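Local coordinates for protein putative DD-carboxypeptidase TP_0574 (Treponema pallidum, PDB 1O75) that binds penicillin and has zinc-stimulated carboxypeptidase activity on synthetic depsipeptides, and is possibly a D,D-carboxypeptidase that reduces peptidoglycan cross-linking, at residues 114-119 with 244-249; 107-112 with 120-125; 208-213 with 320-325; 101-106 with 138-143. The protein carries 2 engineered substitutions. All coordinates share one frame; numbering follows the deposited sequence.

Contact 1: residues 114-119 with 244-249; sequences LGEDGE and SHREFI
Leu114 lays its CD2 methyl over one face of the His245 imidazole, a CH-pi contact in which CD2 lies 4.0 Å from the centroid of the His245 ring and is displaced toward the rim. Leu114 ends strand 101-114, just before the type I turn from Gly115 to Gly118 at the tip of a beta hairpin, and this tip abuts the first turn of helix 245-252. Leu114 extends with CG anti to the backbone N (chi1 -179°), which carries CD2 to within 3.6 Å of Arg246 CA, while Ile249 CG1 is 4.1 Å from the same CD2. The imidazole is held at both nitrogens, NE2 by the carbonyl of Thr288 and ND1 by Glu242 of the second subunit.

On the exposed flank a salt bridge takes over. Arg246, its chain bent twice, directs NH2 to Glu116 OE2 at 2.8 Å with a nearly straight bond (169°); OE2 lies in the guanidinium plane, while NH2 meets it on the carboxylate's syn side, tilted out of the carboxylate plane. A weak second bond from Arg246 NH1 ends on the same oxygen. The contact ties together two family regions, domain a and domain C. The helix start is fixed by a capping box: Glu247 N donates to Ser244 OG at 3.0 Å, and Ser244 N donates back to Glu247 OE1.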
loop_
_atom_site.group_PDB
_atom_site.type_symbol
_atom_site.label_atom_id
_atom_site.label_comp_id
_atom_site.label_asym_id
_atom_site.label_seq_id
_atom_site.Cartn_x
_atom_site.Cartn_y
_atom_site.Cartn_z
ATOM N N LEU B 114 -6.847 14.842 13.481
ATOM C CA LEU B 114 -5.848 14.649 12.435
ATOM C C LEU B 114 -5.489 16.055 11.947
ATOM O O LEU B 114 -6.360 16.779 11.475
ATOM C CB LEU B 114 -6.410 13.828 11.267
ATOM C CG LEU B 114 -5.393 13.573 10.153
ATOM C CD1 LEU B 114 -4.299 12.639 10.657
ATOM C CD2 LEU B 114 -6.089 12.979 8.954
ATOM N N GLY B 115 -4.218 16.437 12.073
ATOM C CA GLY B 115 -3.786 17.754 11.632
ATOM C C GLY B 115 -3.886 17.916 10.123
ATOM O O GLY B 115 -3.945 16.926 9.390
ATOM N N GLU B 116 -3.908 19.167 9.660
ATOM C CA GLU B 116 -3.987 19.479 8.231
ATOM C C GLU B 116 -2.799 18.873 7.505
ATOM O O GLU B 116 -2.882 18.537 6.319
ATOM C CB GLU B 116 -3.988 20.996 8.013
ATOM C CG GLU B 116 -5.250 21.692 8.500
ATOM C CD GLU B 116 -6.451 21.420 7.611
ATOM O OE1 GLU B 116 -6.423 21.845 6.434
ATOM O OE2 GLU B 116 -7.426 20.784 8.082
ATOM N N ASP B 117 -1.697 18.739 8.234
ATOM C CA ASP B 117 -0.470 18.161 7.710
ATOM C C ASP B 117 -0.480 16.634 7.716
ATOM O O ASP B 117 0.514 16.006 7.370
ATOM C CB ASP B 117 0.734 18.669 8.507
ATOM C CG ASP B 117 0.718 18.223 9.972
ATOM O OD1 ASP B 117 -0.266 17.597 10.428
ATOM O OD2 ASP B 117 1.715 18.516 10.668
ATOM N N GLY B 118 -1.606 16.043 8.107
ATOM C CA GLY B 118 -1.703 14.597 8.130
ATOM C C GLY B 118 -1.118 13.927 9.354
ATOM O O GLY B 118 -1.007 12.708 9.385
ATOM N N GLU B 119 -0.723 14.701 10.360
ATOM C CA GLU B 119 -0.163 14.089 11.555
ATOM C C GLU B 119 -1.221 13.956 12.657
ATOM O O GLU B 119 -2.103 14.810 12.824
ATOM C CB GLU B 119 1.040 14.892 12.061
ATOM C CG GLU B 119 2.224 14.922 11.074
ATOM C CD GLU B 119 2.863 13.544 10.858
ATOM O OE1 GLU B 119 3.284 12.906 11.849
ATOM O OE2 GLU B 119 2.957 13.098 9.696
ATOM N N SER B 244 -12.565 10.857 3.535
ATOM C CA SER B 244 -11.358 11.675 3.544
ATOM C C SER B 244 -10.442 10.981 4.560
ATOM O O SER B 244 -10.912 10.157 5.357
ATOM C CB SER B 244 -11.685 13.088 4.042
ATOM O OG SER B 244 -12.026 13.089 5.429
ATOM N N HIS B 245 -9.152 11.317 4.557
ATOM C CA HIS B 245 -8.199 10.708 5.494
ATOM C C HIS B 245 -8.698 11.015 6.904
ATOM O O HIS B 245 -8.705 10.148 7.783
ATOM C CB HIS B 245 -6.789 11.307 5.272
ATOM C CG HIS B 245 -5.684 10.601 6.004
ATOM N ND1 HIS B 245 -4.440 11.172 6.191
ATOM C CD2 HIS B 245 -5.615 9.367 6.562
ATOM C CE1 HIS B 245 -3.654 10.323 6.831
ATOM N NE2 HIS B 245 -4.343 9.219 7.071
ATOM N N ARG B 246 -9.157 12.244 7.113
ATOM C CA ARG B 246 -9.648 12.626 8.427
ATOM C C ARG B 246 -10.875 11.814 8.871
ATOM O O ARG B 246 -10.979 11.417 10.030
ATOM C CB ARG B 246 -9.976 14.122 8.455
ATOM C CG ARG B 246 -10.710 14.561 9.711
ATOM C CD ARG B 246 -10.250 15.939 10.147
ATOM N NE ARG B 246 -10.085 16.814 8.994
ATOM C CZ ARG B 246 -9.322 17.903 8.979
ATOM N NH1 ARG B 246 -8.647 18.262 10.067
ATOM N NH2 ARG B 246 -9.210 18.617 7.863
ATOM N N GLU B 247 -11.803 11.567 7.958
ATOM C CA GLU B 247 -12.985 10.788 8.333
ATOM C C GLU B 247 -12.611 9.341 8.690
ATOM O O GLU B 247 -13.181 8.761 9.604
ATOM C CB GLU B 247 -14.035 10.826 7.209
ATOM C CG GLU B 247 -14.723 12.217 7.080
ATOM C CD GLU B 247 -15.546 12.345 5.810
ATOM O OE1 GLU B 247 -15.186 11.718 4.791
ATOM O OE2 GLU B 247 -16.548 13.084 5.816
ATOM N N PHE B 248 -11.652 8.763 7.991
ATOM C CA PHE B 248 -11.245 7.397 8.298
ATOM C C PHE B 248 -10.526 7.352 9.627
ATOM O O PHE B 248 -10.762 6.465 10.452
ATOM C CB PHE B 248 -10.331 6.834 7.211
ATOM C CG PHE B 248 -9.815 5.455 7.527
ATOM C CD1 PHE B 248 -10.690 4.365 7.604
ATOM C CD2 PHE B 248 -8.463 5.250 7.773
ATOM C CE1 PHE B 248 -10.216 3.092 7.920
ATOM C CE2 PHE B 248 -7.977 3.987 8.090
ATOM C CZ PHE B 248 -8.848 2.907 8.163
ATOM N N ILE B 249 -9.645 8.317 9.861
ATOM C CA ILE B 249 -8.935 8.339 11.127
ATOM C C ILE B 249 -9.896 8.483 12.315
ATOM O O ILE B 249 -9.718 7.838 13.347
ATOM C CB ILE B 249 -7.875 9.471 11.117
ATOM C CG1 ILE B 249 -6.748 9.069 10.169
ATOM C CG2 ILE B 249 -7.318 9.711 12.518
ATOM C CD1 ILE B 249 -6.075 7.768 10.549
#

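Contact 2: residues 107-112 with 120-125; sequences ASASFQ and IKFEAV
Ser110 and Glu123 form the hydrogen-bonded pair of this antiparallel beta hairpin: Ser110 N reaches Glu123 O at 2.9 Å in an almost linear bond (177°), and Glu123 N returns to Ser110 O at 3.0 Å. Nearer the turn, Gln112 N donates to Lys121 O at 2.9 Å. At the far end the strands splay and water takes part: one molecule lies between Ser108 O and Val125 N, accepting from the latter, and a second joins Ser110 OG to Ala124 O. Between the polar rungs lies the non-hydrogen-bonded pair Phe111 and Phe122, whose side chains share one face of the sheet. A chi1 of 55° turns the Phe122 ring so that its CD1 lies 3.7 Å from Ala109 CB. The Phe111 ring instead meets Ile120 edge-on, with Ile120 CG2 in the ring plane and 3.7 Å from Phe111 CD1. Beside Ser110, Val125 CG2 lies 3.3 Å from the hydroxyl oxygen Ser110 OG, while Ser108 OG is hydrogen-bonded to Lys156. Two helices pack against the hairpin: Ile120 and Phe122 meet Phe63 of helix 60-65, and Phe111 meets Ile249 and Asp250 of helix 245-252.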
loop_
_atom_site.group_PDB
_atom_site.type_symbol
_atom_site.label_atom_id
_atom_site.label_comp_id
_atom_site.label_asym_id
_atom_site.label_seq_id
_atom_site.Cartn_x
_atom_site.Cartn_y
_atom_site.Cartn_z
ATOM N N ALA B 107 1.317 2.463 27.689
ATOM C CA ALA B 107 1.369 3.388 26.555
ATOM C C ALA B 107 -0.072 3.801 26.345
ATOM O O ALA B 107 -0.948 2.957 26.073
ATOM C CB ALA B 107 1.931 2.685 25.303
ATOM N N SER B 108 -0.346 5.090 26.474
ATOM C CA SER B 108 -1.721 5.552 26.352
ATOM C C SER B 108 -1.746 6.997 25.900
ATOM O O SER B 108 -0.934 7.808 26.356
ATOM C CB SER B 108 -2.420 5.401 27.718
ATOM O OG SER B 108 -3.796 5.746 27.667
ATOM N N ALA B 109 -2.653 7.326 24.991
ATOM C CA ALA B 109 -2.747 8.689 24.533
ATOM C C ALA B 109 -4.201 8.980 24.258
ATOM O O ALA B 109 -4.976 8.058 24.006
ATOM C CB ALA B 109 -1.911 8.894 23.265
ATOM N N SER B 110 -4.571 10.257 24.336
ATOM C CA SER B 110 -5.928 10.686 24.071
ATOM C C SER B 110 -5.932 11.403 22.728
ATOM O O SER B 110 -5.374 12.501 22.586
ATOM C CB SER B 110 -6.423 11.619 25.176
ATOM O OG SER B 110 -6.376 10.946 26.429
ATOM N N PHE B 111 -6.570 10.775 21.748
ATOM C CA PHE B 111 -6.650 11.314 20.400
ATOM C C PHE B 111 -7.436 12.619 20.348
ATOM O O PHE B 111 -8.552 12.696 20.861
ATOM C CB PHE B 111 -7.315 10.298 19.461
ATOM C CG PHE B 111 -7.574 10.838 18.086
ATOM C CD1 PHE B 111 -6.517 11.054 17.202
ATOM C CD2 PHE B 111 -8.866 11.164 17.690
ATOM C CE1 PHE B 111 -6.751 11.593 15.935
ATOM C CE2 PHE B 111 -9.118 11.702 16.438
ATOM C CZ PHE B 111 -8.055 11.921 15.550
ATOM N N GLN B 112 -6.861 13.630 19.703
ATOM C CA GLN B 112 -7.519 14.935 19.568
ATOM C C GLN B 112 -8.028 15.139 18.142
ATOM O O GLN B 112 -9.201 15.433 17.940
ATOM C CB GLN B 112 -6.561 16.091 19.935
ATOM C CG GLN B 112 -6.101 16.107 21.392
ATOM C CD GLN B 112 -7.257 15.998 22.390
ATOM O OE1 GLN B 112 -7.377 15.001 23.117
ATOM N NE2 GLN B 112 -8.112 17.018 22.430
ATOM N N ILE B 120 -1.133 12.872 13.408
ATOM C CA ILE B 120 -2.086 12.633 14.466
ATOM C C ILE B 120 -1.737 13.471 15.685
ATOM O O ILE B 120 -0.630 13.407 16.190
ATOM C CB ILE B 120 -2.119 11.126 14.796
ATOM C CG1 ILE B 120 -2.691 10.377 13.577
ATOM C CG2 ILE B 120 -3.006 10.868 16.014
ATOM C CD1 ILE B 120 -2.277 8.933 13.490
ATOM N N LYS B 121 -2.692 14.273 16.142
ATOM C CA LYS B 121 -2.476 15.125 17.303
ATOM C C LYS B 121 -3.152 14.458 18.486
ATOM O O LYS B 121 -4.278 13.949 18.370
ATOM C CB LYS B 121 -3.072 16.512 17.044
ATOM C CG LYS B 121 -2.559 17.109 15.725
ATOM C CD LYS B 121 -1.026 17.092 15.726
ATOM C CE LYS B 121 -0.397 17.215 14.332
ATOM N NZ LYS B 121 -0.861 18.407 13.570
ATOM N N PHE B 122 -2.481 14.463 19.627
ATOM C CA PHE B 122 -3.048 13.811 20.793
ATOM C C PHE B 122 -2.371 14.357 22.024
ATOM O O PHE B 122 -1.392 15.096 21.918
ATOM C CB PHE B 122 -2.776 12.304 20.693
ATOM C CG PHE B 122 -1.315 11.966 20.521
ATOM C CD1 PHE B 122 -0.456 11.929 21.617
ATOM C CD2 PHE B 122 -0.785 11.732 19.260
ATOM C CE1 PHE B 122 0.914 11.664 21.454
ATOM C CE2 PHE B 122 0.580 11.467 19.092
ATOM C CZ PHE B 122 1.428 11.435 20.191
ATOM N N GLU B 123 -2.893 14.015 23.194
ATOM C CA GLU B 123 -2.231 14.442 24.407
ATOM C C GLU B 123 -1.949 13.250 25.280
ATOM O O GLU B 123 -2.579 12.193 25.142
ATOM C CB GLU B 123 -3.026 15.507 25.160
ATOM C CG GLU B 123 -4.489 15.287 25.334
ATOM C CD GLU B 123 -5.143 16.530 25.931
ATOM O OE1 GLU B 123 -4.726 16.934 27.038
ATOM O OE2 GLU B 123 -6.055 17.110 25.296
ATOM N N ALA B 124 -0.970 13.426 26.156
ATOM C CA ALA B 124 -0.524 12.392 27.067
ATOM C C ALA B 124 -1.570 12.085 28.104
ATOM O O ALA B 124 -2.517 12.847 28.301
ATOM C CB ALA B 124 0.787 12.812 27.752
ATOM N N VAL B 125 -1.367 10.954 28.769
ATOM C CA VAL B 125 -2.263 10.473 29.798
ATOM C C VAL B 125 -1.452 10.180 31.056
ATOM O O VAL B 125 -0.416 9.510 31.011
ATOM C CB VAL B 125 -2.984 9.166 29.345
ATOM C CG1 VAL B 125 -3.713 8.531 30.528
ATOM C CG2 VAL B 125 -3.976 9.472 28.232
HETATM O O HOH W 1 0.619 9.406 27.923
HETATM O O HOH W 2 -5.036 12.670 28.133
#

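Contact 3: residues 208-213 with 320-325; sequences SPHDLV and NGYRDV
His210 and Tyr322 stack face to face, their ring centroids 3.9 Å apart and their planes only 9° from parallel, with Tyr322 CE2 over the centre of the imidazole. His210 CG sits between its backbone N and carbonyl carbon (chi1 78°), which turns the ring back across the tyrosine. The stack is pinned by a hydrogen bond from His210 NE2 to Gly321 O at 2.8 Å; this oxygen lies in the imidazole plane, although the donor stands above the carbonyl plane.

Next to the rings, Asp211 gathers several donors. Its OD1 accepts from Arg323 N at 3.1 Å, and its OD2 accepts from Ser208 N at 2.7 Å, bracing the type I turn from Ser208 to Asp211; both donors stand well above the carboxylate plane. The same OD2 makes a salt bridge to Arg323 NH1 in the conformer described here, the arginine being modelled in two, with the carboxylate steeply inclined to the guanidinium.

Beyond this close-packed end the two backbones are bridged by water rather than paired directly. One water accepts from Leu212 N and donates to Arg323 O, and another donates to both Leu212 O and Asp324 O. Apolar contact is sparse here, with Leu212 CB 4.4 Å from Val325 CG2. Leu212 and Val325 begin strands 212-220 and 325-331, each an outermost strand of a four-stranded antiparallel sheet in this E-set region. Both side chains pack on Leu235 of strand 229-237 and on Tyr251 of helix 245-252, while Tyr322 meets the Tyr251 ring edge-to-face.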
loop_
_atom_site.group_PDB
_atom_site.type_symbol
_atom_site.label_atom_id
_atom_site.label_comp_id
_atom_site.label_asym_id
_atom_site.label_seq_id
_atom_site.Cartn_x
_atom_site.Cartn_y
_atom_site.Cartn_z
ATOM N N SER B 208 -26.314 8.774 11.795
ATOM C CA SER B 208 -25.558 10.020 11.831
ATOM C C SER B 208 -24.890 10.241 10.479
ATOM O O SER B 208 -24.596 9.287 9.761
ATOM C CB SER B 208 -24.474 9.956 12.897
ATOM O OG SER B 208 -25.030 9.634 14.148
ATOM N N PRO B 209 -24.649 11.510 10.115
ATOM C CA PRO B 209 -24.007 11.851 8.840
ATOM C C PRO B 209 -22.625 11.202 8.664
ATOM O O PRO B 209 -22.238 10.860 7.552
ATOM C CB PRO B 209 -23.912 13.375 8.899
ATOM C CG PRO B 209 -25.120 13.749 9.736
ATOM C CD PRO B 209 -25.054 12.727 10.843
ATOM N N HIS B 210 -21.893 11.021 9.758
ATOM C CA HIS B 210 -20.552 10.436 9.672
ATOM C C HIS B 210 -20.518 8.903 9.609
ATOM O O HIS B 210 -19.438 8.317 9.509
ATOM C CB HIS B 210 -19.679 10.915 10.850
ATOM C CG HIS B 210 -19.959 10.226 12.154
ATOM N ND1 HIS B 210 -19.242 10.495 13.300
ATOM C CD2 HIS B 210 -20.888 9.303 12.501
ATOM C CE1 HIS B 210 -19.720 9.773 14.298
ATOM N NE2 HIS B 210 -20.719 9.042 13.841
ATOM N N ASP B 211 -21.686 8.259 9.668
ATOM C CA ASP B 211 -21.739 6.795 9.627
ATOM C C ASP B 211 -21.064 6.207 8.392
ATOM O O ASP B 211 -21.170 6.748 7.290
ATOM C CB ASP B 211 -23.193 6.284 9.660
ATOM C CG ASP B 211 -23.826 6.381 11.040
ATOM O OD1 ASP B 211 -23.107 6.312 12.061
ATOM O OD2 ASP B 211 -25.059 6.502 11.101
ATOM N N LEU B 212 -20.382 5.086 8.593
ATOM C CA LEU B 212 -19.712 4.365 7.519
ATOM C C LEU B 212 -20.480 3.104 7.149
ATOM O O LEU B 212 -21.195 2.535 7.973
ATOM C CB LEU B 212 -18.315 3.917 7.953
ATOM C CG LEU B 212 -17.313 4.921 8.521
ATOM C CD1 LEU B 212 -15.918 4.372 8.352
ATOM C CD2 LEU B 212 -17.454 6.233 7.832
ATOM N N VAL B 213 -20.302 2.669 5.907
ATOM C CA VAL B 213 -20.897 1.453 5.392
ATOM C C VAL B 213 -19.800 0.767 4.575
ATOM O O VAL B 213 -18.732 1.359 4.310
ATOM C CB VAL B 213 -22.116 1.739 4.471
ATOM C CG1 VAL B 213 -23.242 2.356 5.288
ATOM C CG2 VAL B 213 -21.715 2.652 3.319
ATOM N N ASN B 320 -17.257 3.342 18.721
ATOM C CA ASN B 320 -17.993 4.354 19.496
ATOM C C ASN B 320 -18.561 5.467 18.645
ATOM O O ASN B 320 -17.847 6.079 17.863
ATOM C CB ASN B 320 -17.081 4.969 20.574
ATOM C CG ASN B 320 -16.755 4.010 21.670
ATOM O OD1 ASN B 320 -17.646 3.045 21.898
ATOM N ND2 ASN B 320 -15.708 4.126 22.329
ATOM N N GLY B 321 -19.865 5.702 18.790
ATOM C CA GLY B 321 -20.516 6.781 18.072
ATOM C C GLY B 321 -20.892 6.503 16.642
ATOM O O GLY B 321 -21.436 7.385 15.969
ATOM N N TYR B 322 -20.597 5.294 16.166
ATOM C CA TYR B 322 -20.915 4.925 14.801
ATOM C C TYR B 322 -21.892 3.758 14.723
ATOM O O TYR B 322 -21.918 2.882 15.592
ATOM C CB TYR B 322 -19.652 4.500 14.033
ATOM C CG TYR B 322 -18.691 5.624 13.722
ATOM C CD1 TYR B 322 -17.762 6.052 14.666
ATOM C CD2 TYR B 322 -18.721 6.263 12.481
ATOM C CE1 TYR B 322 -16.865 7.110 14.382
ATOM C CE2 TYR B 322 -17.830 7.322 12.181
ATOM C CZ TYR B 322 -16.910 7.730 13.140
ATOM O OH TYR B 322 -16.030 8.754 12.860
ATOM N N ARG B 323 -22.683 3.747 13.662
ATOM C CA ARG B 323 -23.629 2.672 13.433
ATOM C C ARG B 323 -22.764 1.426 13.168
ATOM O O ARG B 323 -21.655 1.542 12.634
ATOM C CB ARG B 323 -24.484 3.019 12.209
ATOM C CG ARG B 323 -25.702 2.130 11.988
ATOM C CD ARG B 323 -26.726 2.818 11.080
ATOM N NE ARG B 323 -26.275 2.931 9.692
ATOM C CZ ARG B 323 -26.243 4.067 9.001
ATOM N NH1 ARG B 323 -26.628 5.200 9.564
ATOM N NH2 ARG B 323 -25.839 4.068 7.738
ATOM N N ASP B 324 -23.239 0.247 13.566
ATOM C CA ASP B 324 -22.471 -0.985 13.324
ATOM C C ASP B 324 -22.267 -1.152 11.810
ATOM O O ASP B 324 -23.114 -0.769 11.012
ATOM C CB ASP B 324 -23.201 -2.225 13.866
ATOM C CG ASP B 324 -23.135 -2.352 15.395
ATOM O OD1 ASP B 324 -22.545 -1.481 16.076
ATOM O OD2 ASP B 324 -23.677 -3.342 15.930
ATOM N N VAL B 325 -21.130 -1.698 11.406
ATOM C CA VAL B 325 -20.892 -1.937 9.990
ATOM C C VAL B 325 -20.902 -3.443 9.840
ATOM O O VAL B 325 -20.060 -4.122 10.422
ATOM C CB VAL B 325 -19.528 -1.408 9.559
ATOM C CG1 VAL B 325 -19.262 -1.804 8.100
ATOM C CG2 VAL B 325 -19.498 0.117 9.751
HETATM O O HOH W 3 -21.149 3.413 10.752
HETATM O O HOH W 4 -23.148 0.838 8.767
#

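Contact 4: residues 101-106 with 138-143; sequences VTKMVR and FMVDSE
Val105 places its CG2 methyl over one face of the Phe138 ring, a CH-pi contact with CG2 3.9 Å from the centroid of the Phe138 ring. Here two strands of one large mixed sheet, which curls or branches, pack face to face, the short segments of strands 101-106 and 138-140 crossing at 101° and joined through side chains. With chi1 at 62° the Phe138 ring projects to strand 101-106, where Lys103 O meets it at the edge, 3.5 Å from Phe138 CZ. The other branch of the valine, Val105 CG1, rests 3.7 Å from Val140 CG2. Lys103 adds its aliphatic chain, which bends at chi2 and chi3 to run across Val140: Lys103 CG approaches Val140 CG2, and Lys103 CE lies 3.8 Å from Val140 CG1.

Neighbouring strands back this small apolar cluster. Val105 leans on Val73 of strand 69-85, Phe138 on Ile147 and Val140 on Tyr145 of strand 143-163. On the other side of strand 101-106, Met104 points away from the cluster and touches a bound xenon, whose pocket also includes Glu72, Leu74 and Lys151. Val140 opens the type I' turn, Val140 to Glu143, that joins strands 137-140 and 143-163 in a beta hairpin. Its closing backbone bonds are Val140 N to Glu143 O at 2.7 Å and Glu143 N to Val140 O at 2.9 Å.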
loop_
_atom_site.group_PDB
_atom_site.type_symbol
_atom_site.label_atom_id
_atom_site.label_comp_id
_atom_site.label_asym_id
_atom_site.label_seq_id
_atom_site.Cartn_x
_atom_site.Cartn_y
_atom_site.Cartn_z
ATOM N N VAL B 101 18.665 -5.059 30.623
ATOM C CA VAL B 101 18.048 -3.924 31.285
ATOM C C VAL B 101 16.744 -3.596 30.559
ATOM O O VAL B 101 16.753 -3.031 29.464
ATOM C CB VAL B 101 18.995 -2.699 31.284
ATOM C CG1 VAL B 101 18.351 -1.534 32.017
ATOM C CG2 VAL B 101 20.320 -3.073 31.959
ATOM N N THR B 102 15.623 -3.969 31.168
ATOM C CA THR B 102 14.329 -3.719 30.552
ATOM C C THR B 102 13.426 -2.860 31.421
ATOM O O THR B 102 13.666 -2.665 32.610
ATOM C CB THR B 102 13.611 -5.033 30.244
ATOM O OG1 THR B 102 13.314 -5.713 31.471
ATOM C CG2 THR B 102 14.493 -5.933 29.377
ATOM N N LYS B 103 12.381 -2.333 30.813
ATOM C CA LYS B 103 11.437 -1.501 31.517
ATOM C C LYS B 103 10.078 -1.753 30.870
ATOM O O LYS B 103 9.998 -1.988 29.665
ATOM C CB LYS B 103 11.829 -0.036 31.364
ATOM C CG LYS B 103 11.074 0.912 32.271
ATOM C CD LYS B 103 11.527 0.792 33.736
ATOM C CE LYS B 103 12.944 1.326 33.933
ATOM N NZ LYS B 103 13.305 1.497 35.382
ATOM N N MET B 104 9.022 -1.718 31.675
ATOM C CA MET B 104 7.671 -1.922 31.170
ATOM C C MET B 104 6.841 -0.728 31.597
ATOM O O MET B 104 6.840 -0.346 32.761
ATOM C CB MET B 104 7.063 -3.209 31.737
ATOM C CG MET B 104 5.710 -3.572 31.122
ATOM S SD MET B 104 5.042 -5.125 31.748
ATOM C CE MET B 104 6.090 -6.308 30.910
ATOM N N VAL B 105 6.142 -0.128 30.645
ATOM C CA VAL B 105 5.323 1.025 30.935
ATOM C C VAL B 105 4.007 0.889 30.220
ATOM O O VAL B 105 3.873 0.073 29.316
ATOM C CB VAL B 105 5.999 2.333 30.423
ATOM C CG1 VAL B 105 7.347 2.545 31.131
ATOM C CG2 VAL B 105 6.221 2.247 28.905
ATOM N N ARG B 106 3.037 1.684 30.643
ATOM C CA ARG B 106 1.751 1.713 29.984
ATOM C C ARG B 106 1.913 2.738 28.849
ATOM O O ARG B 106 2.587 3.754 29.030
ATOM C CB ARG B 106 0.662 2.180 30.957
ATOM C CG ARG B 106 0.424 1.211 32.110
ATOM C CD ARG B 106 -0.815 1.594 32.918
ATOM N NE ARG B 106 -0.565 2.725 33.804
ATOM C CZ ARG B 106 0.217 2.676 34.880
ATOM N NH1 ARG B 106 0.830 1.544 35.215
ATOM N NH2 ARG B 106 0.396 3.764 35.619
ATOM N N PHE B 138 10.698 4.077 23.595
ATOM C CA PHE B 138 10.016 4.978 24.514
ATOM C C PHE B 138 11.001 5.487 25.583
ATOM O O PHE B 138 12.048 4.890 25.798
ATOM C CB PHE B 138 8.807 4.280 25.174
ATOM C CG PHE B 138 9.165 3.085 26.019
ATOM C CD1 PHE B 138 9.475 3.238 27.370
ATOM C CD2 PHE B 138 9.175 1.806 25.470
ATOM C CE1 PHE B 138 9.787 2.140 28.156
ATOM C CE2 PHE B 138 9.486 0.698 26.245
ATOM C CZ PHE B 138 9.794 0.861 27.592
ATOM N N MET B 139 10.643 6.580 26.245
ATOM C CA MET B 139 11.493 7.188 27.272
ATOM C C MET B 139 11.032 6.947 28.705
ATOM O O MET B 139 9.854 7.109 29.027
ATOM C CB MET B 139 11.562 8.705 27.076
ATOM C CG MET B 139 12.147 9.167 25.774
ATOM S SD MET B 139 13.852 8.718 25.596
ATOM C CE MET B 139 14.098 9.141 23.835
ATOM N N VAL B 140 11.978 6.586 29.563
ATOM C CA VAL B 140 11.706 6.374 30.980
ATOM C C VAL B 140 12.824 7.074 31.759
ATOM O O VAL B 140 13.990 6.672 31.686
ATOM C CB VAL B 140 11.693 4.878 31.352
ATOM C CG1 VAL B 140 11.474 4.713 32.849
ATOM C CG2 VAL B 140 10.589 4.177 30.606
ATOM N N ASP B 141 12.457 8.115 32.500
ATOM C CA ASP B 141 13.422 8.885 33.275
ATOM C C ASP B 141 14.579 9.299 32.393
ATOM O O ASP B 141 15.730 9.036 32.716
ATOM C CB ASP B 141 13.981 8.079 34.453
ATOM C CG ASP B 141 12.953 7.837 35.535
ATOM O OD1 ASP B 141 12.211 8.791 35.867
ATOM O OD2 ASP B 141 12.899 6.697 36.054
ATOM N N SER B 142 14.275 9.915 31.262
ATOM C CA SER B 142 15.325 10.388 30.374
ATOM C C SER B 142 16.178 9.289 29.731
ATOM O O SER B 142 17.183 9.583 29.079
ATOM C CB SER B 142 16.227 11.361 31.140
ATOM O OG SER B 142 15.450 12.190 31.994
ATOM N N GLU B 143 15.814 8.029 29.935
ATOM C CA GLU B 143 16.545 6.935 29.293
ATOM C C GLU B 143 15.614 6.323 28.240
ATOM O O GLU B 143 14.399 6.284 28.427
ATOM C CB GLU B 143 16.952 5.864 30.292
ATOM C CG GLU B 143 18.194 6.193 31.092
ATOM C CD GLU B 143 18.861 4.936 31.626
ATOM O OE1 GLU B 143 19.533 4.235 30.829
ATOM O OE2 GLU B 143 18.700 4.647 32.837
#

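In the fold
Contacts 4, 2 and 1 follow one another along strand 101-114 and the turn beyond it, through 101-106, 107-112 and 114-119 in that order, and the return strand 120-124 completes contact 2. Contacts 2 and 4 thus share the large mixed sheet of the domain a region, their centres about 18 Å apart. Contact 1, its centre about 15 Å from that of contact 2, touches it through Ile249 against Phe111 and Leu114 against Ile120. Contact 3 lies wholly in the domain C region, its centre about 17 Å from that of contact 1 and about 38 Å from that of contact 4. Helix 245-252 forms one side of contact 1 and also packs on contacts 2 and 3, linking both regions.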